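Local coordinates for protein glycine cleavage system transcriptional repressor, putative (Vibrio cholerae, PDB 1U8S) that probably represses transcription of the glycine cleavage system genes and is built from two ACT domains, at residues B[18-23]-B[44-49]; B[98-103]-B[169-174]; B[88-93]-B[146-151]; B[5-10]-B[77-82]; B[157-162]-B[175-180]. All blocks are in the same frame, centred on the assembly; numbering follows the deposited sequence.

Contact 1: residues B[18-23]-B[44-49]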
# COMPACT_ATOMS: atom_id res chain seq x y z
N GLY B 18 0.46 14.68 12.10
CA GLY B 18 0.79 15.26 10.80
C GLY B 18 1.95 14.70 9.99
O GLY B 18 2.43 15.35 9.06
N ILE B 19 2.39 13.49 10.31
CA ILE B 19 3.51 12.91 9.59
C ILE B 19 3.24 12.85 8.08
O ILE B 19 4.10 13.23 7.28
CB ILE B 19 3.84 11.49 10.12
CG1 ILE B 19 5.16 11.00 9.52
CG2 ILE B 19 2.71 10.52 9.80
CD1 ILE B 19 6.38 11.65 10.14
N CYS B 20 2.05 12.41 7.70
CA CYS B 20 1.68 12.30 6.28
C CYS B 20 1.48 13.67 5.61
O CYS B 20 1.52 13.78 4.39
CB CYS B 20 0.41 11.46 6.14
SG CYS B 20 -0.00 10.99 4.43
N ASN B 21 1.25 14.71 6.41
CA ASN B 21 1.08 16.05 5.86
C ASN B 21 2.41 16.52 5.28
O ASN B 21 2.50 16.86 4.11
CB ASN B 21 0.65 17.04 6.95
CG ASN B 21 -0.85 17.16 7.07
OD1 ASN B 21 -1.38 17.36 8.17
ND2 ASN B 21 -1.55 17.06 5.94
N GLU B 22 3.43 16.52 6.13
CA GLU B 22 4.76 16.96 5.74
C GLU B 22 5.29 16.21 4.53
O GLU B 22 5.94 16.79 3.67
CB GLU B 22 5.71 16.80 6.92
CG GLU B 22 5.21 17.49 8.18
CD GLU B 22 5.85 16.95 9.44
OE1 GLU B 22 5.37 17.29 10.55
OE2 GLU B 22 6.84 16.19 9.33
N VAL B 23 5.00 14.91 4.46
CA VAL B 23 5.47 14.11 3.34
C VAL B 23 4.92 14.60 2.02
O VAL B 23 5.68 14.91 1.10
CB VAL B 23 5.11 12.64 3.52
CG1 VAL B 23 5.61 11.85 2.33
CG2 VAL B 23 5.74 12.11 4.80
N LYS B 44 2.03 0.69 15.44
CA LYS B 44 1.90 2.09 15.82
C LYS B 44 2.57 2.92 14.72
O LYS B 44 2.71 4.14 14.84
CB LYS B 44 2.60 2.35 17.16
CG LYS B 44 2.23 1.38 18.27
CD LYS B 44 0.76 1.48 18.67
CE LYS B 44 0.43 0.51 19.81
NZ LYS B 44 -0.99 0.65 20.30
N GLU B 45 2.96 2.24 13.64
CA GLU B 45 3.67 2.88 12.53
C GLU B 45 2.86 3.42 11.35
O GLU B 45 1.77 2.92 11.01
CB GLU B 45 4.72 1.92 11.97
CG GLU B 45 5.53 1.20 13.01
CD GLU B 45 6.24 2.15 13.95
OE1 GLU B 45 6.25 1.88 15.16
OE2 GLU B 45 6.80 3.17 13.47
N PHE B 46 3.43 4.43 10.71
CA PHE B 46 2.85 5.06 9.53
C PHE B 46 3.71 4.50 8.39
O PHE B 46 4.93 4.70 8.39
CB PHE B 46 3.00 6.59 9.65
CG PHE B 46 2.92 7.33 8.34
CD1 PHE B 46 1.70 7.65 7.77
CD2 PHE B 46 4.09 7.71 7.67
CE1 PHE B 46 1.63 8.35 6.55
CE2 PHE B 46 4.04 8.40 6.45
CZ PHE B 46 2.81 8.72 5.89
N THR B 47 3.10 3.78 7.46
CA THR B 47 3.87 3.22 6.34
C THR B 47 3.33 3.78 5.04
O THR B 47 2.11 3.81 4.81
CB THR B 47 3.82 1.67 6.30
OG1 THR B 47 2.48 1.23 6.10
CG2 THR B 47 4.32 1.09 7.60
N LEU B 48 4.25 4.18 4.17
CA LEU B 48 3.91 4.78 2.88
C LEU B 48 4.71 4.32 1.65
O LEU B 48 5.94 4.28 1.66
CB LEU B 48 4.06 6.29 3.01
CG LEU B 48 4.09 7.08 1.73
CD1 LEU B 48 2.69 7.45 1.34
CD2 LEU B 48 4.92 8.34 1.93
N LEU B 49 3.98 3.97 0.58
CA LEU B 49 4.61 3.60 -0.69
C LEU B 49 4.22 4.76 -1.57
O LEU B 49 3.06 5.15 -1.56
CB LEU B 49 4.02 2.32 -1.27
CG LEU B 49 4.32 1.06 -0.48
CD1 LEU B 49 3.82 -0.17 -1.23
CD2 LEU B 49 5.84 0.99 -0.21

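Contact 2: residues B[98-103]-B[169-174]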
# COMPACT_ATOMS: atom_id res chain seq x y z
N VAL B 98 -8.00 -18.31 1.46
CA VAL B 98 -7.67 -19.72 1.49
C VAL B 98 -7.44 -20.17 2.92
O VAL B 98 -6.82 -19.46 3.69
CB VAL B 98 -6.38 -19.99 0.66
CG1 VAL B 98 -5.94 -21.44 0.81
CG2 VAL B 98 -6.65 -19.66 -0.81
N GLU B 99 -7.95 -21.35 3.25
CA GLU B 99 -7.78 -21.89 4.60
C GLU B 99 -7.24 -23.32 4.50
O GLU B 99 -7.74 -24.11 3.71
CB GLU B 99 -9.10 -21.89 5.35
CG GLU B 99 -9.62 -20.51 5.70
CD GLU B 99 -11.05 -20.53 6.20
OE1 GLU B 99 -11.52 -19.49 6.71
OE2 GLU B 99 -11.71 -21.59 6.08
N SER B 100 -6.23 -23.63 5.31
CA SER B 100 -5.63 -24.95 5.32
C SER B 100 -5.20 -25.31 6.73
O SER B 100 -5.24 -24.48 7.63
CB SER B 100 -4.41 -24.99 4.41
OG SER B 100 -3.77 -26.25 4.48
N ASP B 101 -4.79 -26.56 6.92
CA ASP B 101 -4.32 -26.98 8.22
C ASP B 101 -2.80 -27.04 8.16
O ASP B 101 -2.13 -27.01 9.18
CB ASP B 101 -4.87 -28.36 8.57
CG ASP B 101 -4.40 -29.43 7.62
OD1 ASP B 101 -4.78 -29.37 6.43
OD2 ASP B 101 -3.63 -30.31 8.06
N ASP B 102 -2.28 -27.14 6.94
CA ASP B 102 -0.84 -27.19 6.69
C ASP B 102 -0.43 -25.86 6.07
O ASP B 102 -1.09 -25.40 5.13
CB ASP B 102 -0.49 -28.31 5.69
CG ASP B 102 -0.25 -29.65 6.36
OD1 ASP B 102 -0.09 -30.65 5.62
OD2 ASP B 102 -0.21 -29.71 7.61
N LYS B 103 0.64 -25.25 6.56
CA LYS B 103 1.05 -23.98 5.97
C LYS B 103 2.26 -24.14 5.05
O LYS B 103 2.61 -23.23 4.32
CB LYS B 103 1.36 -22.95 7.06
CG LYS B 103 2.72 -23.09 7.73
CD LYS B 103 3.08 -21.81 8.47
CE LYS B 103 4.51 -21.82 9.01
NZ LYS B 103 4.88 -20.51 9.61
N LEU B 169 -4.55 -28.58 -4.32
CA LEU B 169 -3.80 -28.45 -3.08
C LEU B 169 -4.63 -28.84 -1.85
O LEU B 169 -4.17 -28.70 -0.71
CB LEU B 169 -3.28 -27.02 -2.93
CG LEU B 169 -2.41 -26.52 -4.09
CD1 LEU B 169 -2.16 -25.03 -3.96
CD2 LEU B 169 -1.11 -27.29 -4.11
N ASP B 170 -5.85 -29.32 -2.10
CA ASP B 170 -6.75 -29.77 -1.05
C ASP B 170 -7.00 -28.76 0.07
O ASP B 170 -6.89 -29.11 1.25
CB ASP B 170 -6.21 -31.06 -0.44
CG ASP B 170 -7.14 -31.64 0.61
OD1 ASP B 170 -8.36 -31.69 0.35
OD2 ASP B 170 -6.63 -32.04 1.68
N VAL B 171 -7.33 -27.53 -0.29
CA VAL B 171 -7.61 -26.49 0.71
C VAL B 171 -8.94 -25.81 0.40
O VAL B 171 -9.46 -25.93 -0.71
CB VAL B 171 -6.52 -25.40 0.74
CG1 VAL B 171 -5.16 -26.02 0.93
CG2 VAL B 171 -6.55 -24.59 -0.56
N GLN B 172 -9.47 -25.08 1.38
CA GLN B 172 -10.73 -24.37 1.20
C GLN B 172 -10.45 -22.95 0.75
O GLN B 172 -9.76 -22.18 1.44
CB GLN B 172 -11.51 -24.32 2.51
CG GLN B 172 -11.94 -25.67 3.05
CD GLN B 172 -12.72 -25.54 4.35
OE1 GLN B 172 -12.16 -25.15 5.39
NE2 GLN B 172 -14.02 -25.84 4.30
N GLY B 173 -10.99 -22.58 -0.40
CA GLY B 173 -10.77 -21.25 -0.90
C GLY B 173 -12.02 -20.67 -1.52
O GLY B 173 -12.82 -21.37 -2.13
N SER B 174 -12.19 -19.37 -1.33
CA SER B 174 -13.31 -18.65 -1.90
C SER B 174 -12.76 -17.48 -2.70
O SER B 174 -11.63 -17.03 -2.48
CB SER B 174 -14.25 -18.14 -0.80
OG SER B 174 -13.53 -17.58 0.28

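Contact 3: residues B[88-93]-B[146-151]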
# COMPACT_ATOMS: atom_id res chain seq x y z
N GLN B 88 -2.07 1.08 -15.38
CA GLN B 88 -2.85 -0.13 -15.60
C GLN B 88 -4.20 0.09 -14.92
O GLN B 88 -4.31 -0.07 -13.70
CB GLN B 88 -2.16 -1.35 -14.97
CG GLN B 88 -1.24 -2.13 -15.92
CD GLN B 88 -1.98 -3.18 -16.76
OE1 GLN B 88 -2.55 -4.13 -16.22
NE2 GLN B 88 -1.96 -3.00 -18.08
N THR B 89 -5.20 0.50 -15.69
CA THR B 89 -6.53 0.72 -15.14
C THR B 89 -7.09 -0.63 -14.75
O THR B 89 -6.94 -1.60 -15.49
CB THR B 89 -7.47 1.38 -16.18
OG1 THR B 89 -7.38 0.66 -17.42
CG2 THR B 89 -7.08 2.83 -16.41
N HIS B 90 -7.71 -0.71 -13.58
CA HIS B 90 -8.27 -1.98 -13.14
C HIS B 90 -9.78 -1.91 -13.01
O HIS B 90 -10.34 -0.97 -12.45
CB HIS B 90 -7.60 -2.42 -11.83
CG HIS B 90 -8.19 -1.83 -10.58
ND1 HIS B 90 -9.23 -2.43 -9.90
CD2 HIS B 90 -7.84 -0.75 -9.86
CE1 HIS B 90 -9.49 -1.74 -8.80
NE2 HIS B 90 -8.66 -0.71 -8.75
N ALA B 91 -10.44 -2.93 -13.55
CA ALA B 91 -11.89 -3.01 -13.55
C ALA B 91 -12.43 -3.81 -12.37
O ALA B 91 -13.59 -3.66 -11.98
CB ALA B 91 -12.36 -3.64 -14.83
N TYR B 92 -11.61 -4.66 -11.80
CA TYR B 92 -12.08 -5.45 -10.68
C TYR B 92 -10.99 -5.68 -9.66
O TYR B 92 -9.80 -5.51 -9.94
CB TYR B 92 -12.58 -6.81 -11.13
CG TYR B 92 -13.87 -6.78 -11.91
CD1 TYR B 92 -15.10 -6.98 -11.27
CD2 TYR B 92 -13.86 -6.59 -13.29
CE1 TYR B 92 -16.29 -7.00 -12.01
CE2 TYR B 92 -15.04 -6.60 -14.03
CZ TYR B 92 -16.25 -6.82 -13.39
OH TYR B 92 -17.40 -6.87 -14.14
N THR B 93 -11.45 -6.05 -8.48
CA THR B 93 -10.58 -6.37 -7.37
C THR B 93 -11.06 -7.75 -7.00
O THR B 93 -12.23 -7.93 -6.69
CB THR B 93 -10.81 -5.45 -6.15
OG1 THR B 93 -10.19 -4.18 -6.37
CG2 THR B 93 -10.22 -6.08 -4.89
N SER B 146 -5.54 -9.76 -2.15
CA SER B 146 -6.38 -8.83 -2.92
C SER B 146 -5.63 -8.56 -4.20
O SER B 146 -4.45 -8.20 -4.17
CB SER B 146 -6.61 -7.52 -2.16
OG SER B 146 -7.56 -7.71 -1.12
N ALA B 147 -6.30 -8.73 -5.33
CA ALA B 147 -5.64 -8.50 -6.61
C ALA B 147 -6.54 -7.75 -7.56
O ALA B 147 -7.76 -7.83 -7.47
CB ALA B 147 -5.19 -9.81 -7.23
N ARG B 148 -5.93 -7.03 -8.48
CA ARG B 148 -6.68 -6.25 -9.44
C ARG B 148 -6.51 -6.80 -10.84
O ARG B 148 -5.40 -7.06 -11.29
CB ARG B 148 -6.21 -4.80 -9.38
CG ARG B 148 -6.47 -4.15 -8.04
CD ARG B 148 -5.87 -2.76 -7.98
NE ARG B 148 -6.16 -2.08 -6.72
CZ ARG B 148 -5.65 -0.90 -6.38
NH1 ARG B 148 -4.81 -0.27 -7.21
NH2 ARG B 148 -5.97 -0.35 -5.22
N VAL B 149 -7.64 -7.01 -11.52
CA VAL B 149 -7.64 -7.49 -12.89
C VAL B 149 -8.32 -6.46 -13.78
O VAL B 149 -9.23 -5.74 -13.33
CB VAL B 149 -8.39 -8.81 -13.01
CG1 VAL B 149 -7.79 -9.82 -12.05
CG2 VAL B 149 -9.86 -8.59 -12.74
N ASP B 150 -7.88 -6.36 -15.02
CA ASP B 150 -8.49 -5.40 -15.92
C ASP B 150 -9.75 -5.97 -16.56
O ASP B 150 -10.19 -7.07 -16.20
CB ASP B 150 -7.48 -4.97 -16.99
CG ASP B 150 -6.87 -6.15 -17.72
OD1 ASP B 150 -5.69 -6.06 -18.09
OD2 ASP B 150 -7.57 -7.16 -17.93
N SER B 151 -10.33 -5.23 -17.49
CA SER B 151 -11.55 -5.65 -18.18
C SER B 151 -11.33 -6.84 -19.12
O SER B 151 -12.27 -7.60 -19.40
CB SER B 151 -12.11 -4.46 -18.97
OG SER B 151 -11.11 -3.93 -19.82

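Contact 4: residues B[5-10]-B[77-82]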
# COMPACT_ATOMS: atom_id res chain seq x y z
N GLN B 5 10.92 13.07 -14.77
CA GLN B 5 11.54 11.93 -14.08
C GLN B 5 10.69 11.37 -12.92
O GLN B 5 10.07 12.12 -12.17
CB GLN B 5 12.92 12.35 -13.56
CG GLN B 5 13.61 11.29 -12.72
CD GLN B 5 14.00 10.06 -13.52
OE1 GLN B 5 14.33 9.01 -12.95
NE2 GLN B 5 13.97 10.17 -14.85
N HIS B 6 10.68 10.04 -12.79
CA HIS B 6 9.90 9.38 -11.76
C HIS B 6 10.77 8.86 -10.63
O HIS B 6 11.89 8.41 -10.86
CB HIS B 6 9.11 8.21 -12.35
CG HIS B 6 8.10 8.61 -13.37
ND1 HIS B 6 8.43 9.28 -14.52
CD2 HIS B 6 6.76 8.40 -13.42
CE1 HIS B 6 7.34 9.47 -15.25
NE2 HIS B 6 6.31 8.94 -14.60
N LEU B 7 10.23 8.89 -9.42
CA LEU B 7 10.93 8.43 -8.23
C LEU B 7 9.98 7.62 -7.37
O LEU B 7 8.77 7.87 -7.34
CB LEU B 7 11.46 9.63 -7.43
CG LEU B 7 12.22 9.35 -6.14
CD1 LEU B 7 13.56 8.72 -6.47
CD2 LEU B 7 12.45 10.65 -5.38
N VAL B 8 10.53 6.63 -6.67
CA VAL B 8 9.73 5.79 -5.79
C VAL B 8 10.16 6.05 -4.36
O VAL B 8 11.35 6.02 -4.04
CB VAL B 8 9.93 4.29 -6.09
CG1 VAL B 8 9.40 3.46 -4.94
CG2 VAL B 8 9.21 3.92 -7.38
N ILE B 9 9.19 6.31 -3.50
CA ILE B 9 9.49 6.60 -2.10
C ILE B 9 8.90 5.59 -1.12
O ILE B 9 7.76 5.14 -1.26
CB ILE B 9 9.00 8.01 -1.71
CG1 ILE B 9 9.73 9.06 -2.54
CG2 ILE B 9 9.25 8.25 -0.23
CD1 ILE B 9 9.19 10.48 -2.33
N THR B 10 9.69 5.25 -0.11
CA THR B 10 9.29 4.34 0.93
C THR B 10 9.57 5.04 2.25
O THR B 10 10.63 5.62 2.43
CB THR B 10 10.09 3.02 0.86
OG1 THR B 10 9.32 2.03 0.17
CG2 THR B 10 10.42 2.53 2.25
N THR B 77 13.54 6.66 5.57
CA THR B 77 13.24 6.75 4.14
C THR B 77 14.07 5.85 3.24
O THR B 77 15.12 5.34 3.62
CB THR B 77 13.40 8.18 3.64
OG1 THR B 77 14.79 8.54 3.66
CG2 THR B 77 12.61 9.13 4.53
N MET B 78 13.57 5.68 2.02
CA MET B 78 14.20 4.84 1.03
C MET B 78 13.64 5.32 -0.31
O MET B 78 12.43 5.40 -0.46
CB MET B 78 13.81 3.39 1.31
CG MET B 78 14.63 2.33 0.61
SD MET B 78 14.39 0.71 1.41
CE MET B 78 12.82 0.15 0.64
N MET B 79 14.51 5.66 -1.25
CA MET B 79 14.06 6.13 -2.56
C MET B 79 14.77 5.39 -3.70
O MET B 79 15.77 4.72 -3.49
CB MET B 79 14.34 7.61 -2.73
CG MET B 79 13.91 8.48 -1.58
SD MET B 79 14.40 10.17 -1.89
CE MET B 79 16.21 10.07 -1.62
N LYS B 80 14.23 5.53 -4.90
CA LYS B 80 14.81 4.89 -6.07
C LYS B 80 14.18 5.40 -7.36
O LYS B 80 12.98 5.25 -7.58
CB LYS B 80 14.66 3.37 -6.01
CG LYS B 80 15.11 2.69 -7.30
CD LYS B 80 15.10 1.19 -7.22
CE LYS B 80 15.61 0.59 -8.51
NZ LYS B 80 15.77 -0.89 -8.43
N ARG B 81 14.99 6.00 -8.22
CA ARG B 81 14.49 6.48 -9.48
C ARG B 81 14.02 5.25 -10.26
O ARG B 81 14.43 4.13 -9.97
CB ARG B 81 15.59 7.23 -10.23
CG ARG B 81 16.23 8.36 -9.41
CD ARG B 81 17.45 8.96 -10.12
NE ARG B 81 17.11 10.07 -11.01
CZ ARG B 81 17.19 11.35 -10.67
NH1 ARG B 81 17.61 11.70 -9.45
NH2 ARG B 81 16.84 12.29 -11.54
N THR B 82 13.14 5.47 -11.23
CA THR B 82 12.61 4.37 -12.03
C THR B 82 11.98 4.91 -13.32
O THR B 82 11.70 6.10 -13.44
CB THR B 82 11.56 3.57 -11.22
OG1 THR B 82 11.12 2.44 -11.98
CG2 THR B 82 10.37 4.45 -10.87

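Contact 5: residues B[157-162]-B[175-180]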
# COMPACT_ATOMS: atom_id res chain seq x y z
N GLN B 157 -13.52 -17.65 -15.71
CA GLN B 157 -12.36 -18.49 -15.96
C GLN B 157 -11.31 -18.39 -14.84
O GLN B 157 -10.67 -19.39 -14.49
CB GLN B 157 -11.72 -18.11 -17.29
CG GLN B 157 -10.56 -18.99 -17.67
CD GLN B 157 -9.94 -18.56 -18.97
OE1 GLN B 157 -10.61 -18.52 -20.01
NE2 GLN B 157 -8.64 -18.24 -18.93
N LEU B 158 -11.13 -17.19 -14.29
CA LEU B 158 -10.17 -17.00 -13.21
C LEU B 158 -10.68 -17.79 -12.01
O LEU B 158 -9.90 -18.45 -11.31
CB LEU B 158 -10.06 -15.52 -12.84
CG LEU B 158 -9.17 -15.13 -11.66
CD1 LEU B 158 -7.73 -15.54 -11.90
CD2 LEU B 158 -9.26 -13.63 -11.45
N GLN B 159 -11.99 -17.74 -11.79
CA GLN B 159 -12.58 -18.44 -10.67
C GLN B 159 -12.47 -19.95 -10.80
O GLN B 159 -12.30 -20.66 -9.81
CB GLN B 159 -14.03 -18.03 -10.53
CG GLN B 159 -14.78 -18.77 -9.45
CD GLN B 159 -16.05 -18.05 -9.09
OE1 GLN B 159 -16.01 -17.06 -8.36
NE2 GLN B 159 -17.17 -18.52 -9.62
N GLU B 160 -12.58 -20.46 -12.01
CA GLU B 160 -12.48 -21.89 -12.21
C GLU B 160 -11.05 -22.34 -11.97
O GLU B 160 -10.82 -23.31 -11.26
CB GLU B 160 -12.96 -22.26 -13.63
CG GLU B 160 -14.48 -22.44 -13.70
CD GLU B 160 -15.02 -22.55 -15.12
OE1 GLU B 160 -16.17 -23.02 -15.28
OE2 GLU B 160 -14.30 -22.17 -16.07
N GLU B 161 -10.09 -21.63 -12.53
CA GLU B 161 -8.69 -21.99 -12.33
C GLU B 161 -8.32 -21.92 -10.85
O GLU B 161 -7.54 -22.74 -10.36
CB GLU B 161 -7.80 -21.06 -13.16
CG GLU B 161 -8.27 -20.97 -14.61
CD GLU B 161 -7.29 -20.26 -15.50
OE1 GLU B 161 -6.71 -19.24 -15.05
OE2 GLU B 161 -7.11 -20.70 -16.66
N PHE B 162 -8.89 -20.96 -10.13
CA PHE B 162 -8.63 -20.80 -8.70
C PHE B 162 -9.21 -21.97 -7.92
O PHE B 162 -8.63 -22.38 -6.91
CB PHE B 162 -9.26 -19.50 -8.19
CG PHE B 162 -9.26 -19.39 -6.69
CD1 PHE B 162 -8.09 -19.06 -6.00
CD2 PHE B 162 -10.41 -19.67 -5.96
CE1 PHE B 162 -8.07 -19.01 -4.60
CE2 PHE B 162 -10.41 -19.63 -4.56
CZ PHE B 162 -9.24 -19.30 -3.88
N LEU B 175 -13.54 -17.02 -3.66
CA LEU B 175 -13.11 -15.92 -4.50
C LEU B 175 -14.23 -14.87 -4.50
O LEU B 175 -15.41 -15.20 -4.38
CB LEU B 175 -12.84 -16.45 -5.90
CG LEU B 175 -12.01 -15.60 -6.86
CD1 LEU B 175 -11.46 -16.48 -7.96
CD2 LEU B 175 -12.87 -14.50 -7.44
N ASN B 176 -13.85 -13.61 -4.59
CA ASN B 176 -14.82 -12.53 -4.57
C ASN B 176 -14.39 -11.51 -5.62
O ASN B 176 -13.20 -11.26 -5.79
CB ASN B 176 -14.83 -11.89 -3.18
CG ASN B 176 -16.21 -11.43 -2.75
OD1 ASN B 176 -16.40 -10.26 -2.39
ND2 ASN B 176 -17.18 -12.35 -2.78
N PHE B 177 -15.36 -10.93 -6.32
CA PHE B 177 -15.09 -9.91 -7.33
C PHE B 177 -15.78 -8.61 -6.94
O PHE B 177 -16.92 -8.61 -6.50
CB PHE B 177 -15.62 -10.34 -8.69
CG PHE B 177 -14.83 -11.44 -9.33
CD1 PHE B 177 -13.53 -11.22 -9.76
CD2 PHE B 177 -15.41 -12.68 -9.53
CE1 PHE B 177 -12.80 -12.24 -10.38
CE2 PHE B 177 -14.69 -13.70 -10.15
CZ PHE B 177 -13.38 -13.48 -10.57
N ILE B 178 -15.07 -7.50 -7.10
CA ILE B 178 -15.63 -6.18 -6.78
C ILE B 178 -15.16 -5.21 -7.86
O ILE B 178 -13.96 -5.03 -8.06
CB ILE B 178 -15.12 -5.63 -5.45
CG1 ILE B 178 -15.30 -6.65 -4.33
CG2 ILE B 178 -15.87 -4.36 -5.11
CD1 ILE B 178 -14.54 -6.28 -3.06
N LYS B 179 -16.11 -4.58 -8.54
CA LYS B 179 -15.77 -3.60 -9.57
C LYS B 179 -15.79 -2.22 -8.94
O LYS B 179 -16.40 -2.02 -7.89
CB LYS B 179 -16.79 -3.67 -10.71
CG LYS B 179 -18.23 -3.45 -10.28
CD LYS B 179 -19.22 -3.70 -11.42
CE LYS B 179 -19.07 -2.69 -12.56
NZ LYS B 179 -17.75 -2.75 -13.25
N ASN B 180 -15.11 -1.26 -9.57
CA ASN B 180 -15.06 0.10 -9.04
C ASN B 180 -15.57 1.15 -10.03
O ASN B 180 -14.93 2.23 -10.15
CB ASN B 180 -13.63 0.44 -8.61
CG ASN B 180 -12.60 -0.04 -9.62
OD1 ASN B 180 -12.00 0.75 -10.34
ND2 ASN B 180 -12.42 -1.35 -9.68

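Contact 1: residues B[18-23]-B[44-49]
Phe-46 holds CG trans to its backbone N (chi1 159°), which sends the ring off strand 45-54 toward helix 19-28. Ile-19 sets its CG2 branch between backbone N and carbonyl carbon (chi1 -170° for CG1), and that methyl lands on the ring. Here the first helix of an ACT domain, a ferredoxin-like beta-alpha-beta-beta-alpha-beta fold, packs on the sheet. Residues 19-23 and 45-49 run at 28° to each other, and no hydrogen bond joins the two segments. Ile-19 CG2 makes a CH-pi contact over one face, 3.7 Å from the centroid of the Phe-46 ring. Cys-20 follows, its N over the same face as Ile-19 CG2. Cys-20 CB lies 3.4 Å from Phe-46 CE1, and the sulfur sits at the ring edge, SG 4.9 Å from the Phe-46 centroid. Ile-39 of strand 33-42 also touches Cys-20 and Leu-48. One turn further along the helix, Val-23 CG1 meets Leu-48 CD2 at 3.6 Å.

Contact 2: residues B[98-103]-B[169-174]
Glu-99 and Gln-172 exchange two backbone hydrogen bonds, as an antiparallel hydrogen-bonded pair. Glu-99 N gives to Gln-172 O at 2.7 Å, and Gln-172 N gives to Glu-99 O at 3.1 Å. Next along the ladder, Val-98 faces Gly-173 in a non-hydrogen-bonded pair, with their CA atoms 4.2 Å apart. Ser-100 OG bonds to Asp-102 O at 2.9 Å, on a lone pair of that carbonyl, and so ties the strand end to the following turn. Apolar packing gathers round Val-171. Its CG2 stands between backbone N and carbonyl carbon (chi1 -54° for CG1), which turns Val-171 CG2 to Val-98 CG1 at 3.5 Å. The other branch, Val-171 CG1, lies 3.7 Å from Ser-100 CB. Phe-110 of helix 107-116 packs on both valines. Asp-170, with positive phi, closes the preceding helix in a Schellman motif. The chain then enters strand 172-179, which pairs with strand 92-100 as the last strand of the second ACT domain, beta-alpha-beta-beta-alpha-beta in order.

Contact 3: residues B[88-93]-B[146-151]
Two residues, Ala-91 and Tyr-92, sit opposite the single Val-149, which makes a classic bulge in an antiparallel pairing. Val-149 O takes a bond from Tyr-92 N at 3.0 Å and a weak one from Ala-91 N at 3.1 Å. Val-149 N returns a bond to Tyr-92 O at 3.1 Å. That oxygen is gripped twice, since His-90 ND1 reaches Tyr-92 O at 3.1 Å from the opposite face of the carbonyl plane. The bond helps fix the rotation of the imidazole, whose CG stands between backbone N and carbonyl carbon (chi1 84°). Strands 92-100 and 141-149 are the central pair of the second ACT domain's sheet. Arg-148 runs extended across the His-90 ring, its CD 3.5 Å from the His-90 centroid in a CH-pi contact. The guanidinium is nearly parallel to the imidazole, 10° apart, but offset, with His-90 NE2 over its rim. On the face shared by Tyr-92 and Val-149, Tyr-92 CB touches Val-149 CG2 at 3.6 Å, and Leu-155 of helix 155-168 packs on both.

Contact 4: residues B[5-10]-B[77-82]
Val-8 and Lys-80 pair through their backbones, with Val-8 N giving to Lys-80 O at 3.0 Å and a weaker bond running back. Thr-10 and Met-78 form the next hydrogen-bonded pair. Thr-10 N meets Met-78 O at 2.8 Å, and the return bond is again weak. At the other end Thr-82 N gives to His-6 O at 3.2 Å. Val-8 O, which accepts the weak bond from Lys-80 N, also takes a CA-H...O contact from Met-79 CA at 3.1 Å.

Side chains fall on two faces. On one, Leu-7 has CG trans to its backbone N (chi1 180°), which swings CD1 over the neighbouring strand, 3.5 Å from Arg-81 N. Its other methyl, Leu-7 CD2, lies 4.0 Å from Met-79 SD. Helix 56-71 covers this face: Leu-66 packs on Ile-9 and Met-79, and Glu-63 makes a salt bridge with Arg-81.

On the other face, Thr-10 and Met-78 run alongside each other, Thr-10 CG2 3.6 Å from Met-78 CB. Val-8 CG2 and Thr-82 CG2 touch at 3.7 Å. The second subunit meets this face. Its Glu-45 binds both Lys-80 and Thr-82, and the two Thr-10 hydroxyls hydrogen-bond across the interface. Strands 5-14 and 76-82 are the first and last strands of the first ACT domain, adjacent in its antiparallel sheet of order 2-3-1-4, here part of a dimer interface.

Contact 5: residues B[157-162]-B[175-180]
Leu-175 reaches from strand 172-179 into the side of helix 155-168. Leu-175 CB lies 4.0 Å from Phe-162 CD2 and also near the amide oxygen of Gln-159. CG is trans to the backbone N (chi1 -163°), and this carries CD1 to the helix. CD1 makes the nearest approach to the helix. Leu-175 CD1 rests 3.5 Å from Gln-159 CA and 3.7 Å from Phe-162 CB, and thus lies against the helix between Gln-159 and Phe-162. The Phe-162 ring runs back toward the strand alongside Leu-175. CD2, the other methyl of Leu-175, turns toward Phe-177 and sits 3.3 Å above the plane of that ring, offset toward its rim.

Phe-177 is the second strand residue to point at the helix. Leu-158 CD2 meets the ring at its edge, in plane, 4.0 Å from Phe-177 CE1. Gln-159 extends its chain obliquely to the ring, and Gln-159 OE1 comes within 4.0 Å of Phe-177 CE2. The amide and ring planes are 32° apart. No hydrogen bond joins the segments.

Phe-113 of helix 107-116 packs on Leu-158 and Phe-162, and Val-96 of strand 92-100 also touches Phe-162. Residues 157-162 run nearly antiparallel to residues 175-179, at 161°. The helix is the second of the second ACT domain, laid on the sheet beside the last strand that follows it, in the alpha/beta sandwich of the ferredoxin-like fold.

In the fold
The chain begins with strand 5-14, which pairs with strand 76-82 in contact 4. That pairing closes the loop holding most of the first ACT domain. Contact 1 falls within this loop and sets helix 19-28 on the sheet. The two touch through Leu-49 and Thr-10, and both meet the second subunit. A linker then leads to strand 92-100. Contact 3 pairs its start with strand 141-149, and contact 2 pairs its end with strand 172-179. Their segments alternate along the chain. Contact 5 opens after contact 3, touches it through Thr-93 and Ile-178, crosses contact 2 and sets helix 155-168 against strand 172-179. Phe-162 touches contact 2. Contacts 1 and 4 lie in one domain and contacts 2, 3 and 5 in the other, with no touch between the two groups.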